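Local coordinates for 1-deoxy-D-xylulose 5-phosphate reductoisomerase (Zymomonas mobilis, PDB 1R0K), which catalyses the NADPH-dependent rearrangement and reduction of 1-deoxy-D-xylulose 5-phosphate to 2-C-methyl-D-erythritol 4-phosphate, an early step of isoprenoid biosynthesis, at residues Asn39-Val42 with Lys43-Ala46. Residues are numbered along the deposited sequence; the frame is centred on the assembly and turned at random.
Sequences NRNV and KDLA. With ACT (acetate ion), chain F.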
loop_
_atom_site.group_PDB
_atom_site.type_symbol
_atom_site.label_atom_id
_atom_site.label_comp_id
_atom_site.label_asym_id
_atom_site.label_seq_id
_atom_site.Cartn_x
_atom_site.Cartn_y
_atom_site.Cartn_z
ATOM N N ASN B 39 -11.811 -19.278 27.632
ATOM C CA ASN B 39 -11.769 -18.813 29.011
ATOM C C ASN B 39 -12.888 -19.449 29.831
ATOM O O ASN B 39 -12.626 -20.183 30.781
ATOM C CB ASN B 39 -11.888 -17.288 29.052
ATOM C CG ASN B 39 -11.718 -16.729 30.451
ATOM O OD1 ASN B 39 -10.727 -17.007 31.124
ATOM N ND2 ASN B 39 -12.684 -15.930 30.892
ATOM N N ARG B 40 -14.134 -19.175 29.452
ATOM C CA ARG B 40 -15.278 -19.728 30.168
ATOM C C ARG B 40 -16.346 -20.363 29.276
ATOM O O ARG B 40 -17.245 -21.029 29.781
ATOM C CB ARG B 40 -15.929 -18.644 31.041
ATOM C CG ARG B 40 -15.087 -18.205 32.237
ATOM C CD ARG B 40 -15.795 -17.118 33.035
ATOM N NE ARG B 40 -17.101 -17.551 33.538
ATOM C CZ ARG B 40 -17.276 -18.422 34.528
ATOM N NH1 ARG B 40 -16.229 -18.965 35.135
ATOM N NH2 ARG B 40 -18.502 -18.749 34.915
ATOM N N ASN B 41 -16.251 -20.173 27.962
ATOM C CA ASN B 41 -17.249 -20.735 27.053
ATOM C C ASN B 41 -16.944 -22.169 26.638
ATOM O O ASN B 41 -16.469 -22.426 25.530
ATOM C CB ASN B 41 -17.385 -19.871 25.797
ATOM C CG ASN B 41 -18.622 -20.221 24.980
ATOM O OD1 ASN B 41 -18.917 -21.396 24.742
ATOM N ND2 ASN B 41 -19.348 -19.200 24.544
ATOM N N VAL B 42 -17.239 -23.103 27.534
ATOM C CA VAL B 42 -17.006 -24.519 27.289
ATOM C C VAL B 42 -17.748 -25.019 26.051
ATOM O O VAL B 42 -17.181 -25.730 25.220
ATOM C CB VAL B 42 -17.451 -25.360 28.509
ATOM C CG1 VAL B 42 -17.233 -26.835 28.234
ATOM C CG2 VAL B 42 -16.683 -24.926 29.744
ATOM N N LYS B 43 -19.018 -24.646 25.933
ATOM C CA LYS B 43 -19.842 -25.072 24.805
ATOM C C LYS B 43 -19.188 -24.774 23.463
ATOM O O LYS B 43 -18.986 -25.668 22.639
ATOM C CB LYS B 43 -21.213 -24.389 24.869
ATOM C CG LYS B 43 -22.118 -24.698 23.680
ATOM C CD LYS B 43 -22.367 -26.194 23.532
ATOM C CE LYS B 43 -23.252 -26.494 22.328
ATOM N NZ LYS B 43 -24.583 -25.831 22.421
ATOM N N ASP B 44 -18.868 -23.505 23.251
ATOM C CA ASP B 44 -18.243 -23.066 22.016
ATOM C C ASP B 44 -16.898 -23.761 21.809
ATOM O O ASP B 44 -16.605 -24.241 20.713
ATOM C CB ASP B 44 -18.072 -21.548 22.054
ATOM C CG ASP B 44 -17.406 -20.999 20.812
ATOM O OD1 ASP B 44 -17.267 -21.741 19.813
ATOM O OD2 ASP B 44 -17.028 -19.809 20.836
ATOM N N LEU B 45 -16.088 -23.827 22.864
ATOM C CA LEU B 45 -14.782 -24.471 22.777
ATOM C C LEU B 45 -14.903 -25.915 22.311
ATOM O O LEU B 45 -14.258 -26.318 21.346
ATOM C CB LEU B 45 -14.075 -24.448 24.134
ATOM C CG LEU B 45 -12.712 -25.157 24.181
ATOM C CD1 LEU B 45 -11.731 -24.482 23.215
ATOM C CD2 LEU B 45 -12.168 -25.128 25.608
ATOM N N ALA B 46 -15.733 -26.686 23.008
ATOM C CA ALA B 46 -15.937 -28.096 22.700
ATOM C C ALA B 46 -16.414 -28.349 21.276
ATOM O O ALA B 46 -15.883 -29.218 20.587
ATOM C CB ALA B 46 -16.918 -28.708 23.695
HETATM C C ACT F . -14.533 -16.947 26.683
HETATM O O ACT F . -14.241 -18.196 26.439
HETATM O OXT ACT F . -14.929 -16.476 27.798
HETATM C CH3 ACT F . -14.423 -15.901 25.620
#
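Asn41 caps the helix that begins at Val42: its side-chain OD1 accepts from Asp44 N at 2.6 Å, with an N-H...O angle of 156°. With chi1 at -167°, CG lies beside the Asn41 carbonyl carbon, which brings the amide to the helix start. OD1 is placed too close to Asp44 CB in the model, so the short length is doubtful. The side chains of Asn41 and Asp44 cross at about a right angle.

Backbone bonds start the helix. Leu45 N donates to Asn41 O at 3.0 Å, and Ala46 N to Val42 O at 2.8 Å, nearly straight at 174°. Asn41 thus engages the first turn through both its carbonyl and its side chain.

An acetate, probably from the crystallisation liquor, sits at the loop. Asn39 N donates to the acetate O at 2.9 Å. Arg40 N and Asn41 N each reach the same acetate O at 3.2 Å; Thr13 OG1 also binds this ion. Arg40, Asn41 and Thr13 are predicted to bind NADPH, so the anion's place is consistent with part of the cofactor pocket.

Asp44 OD2 is hydrogen-bonded to His18, and Arg40 NH1 forms a salt bridge with Asp61. In this Rossmann-type domain the loop links strand 31-38 to helix 42-51; Val42 and Ala46 pack on helix 65-72, while Leu45 meets strands 31-38 and 56-59.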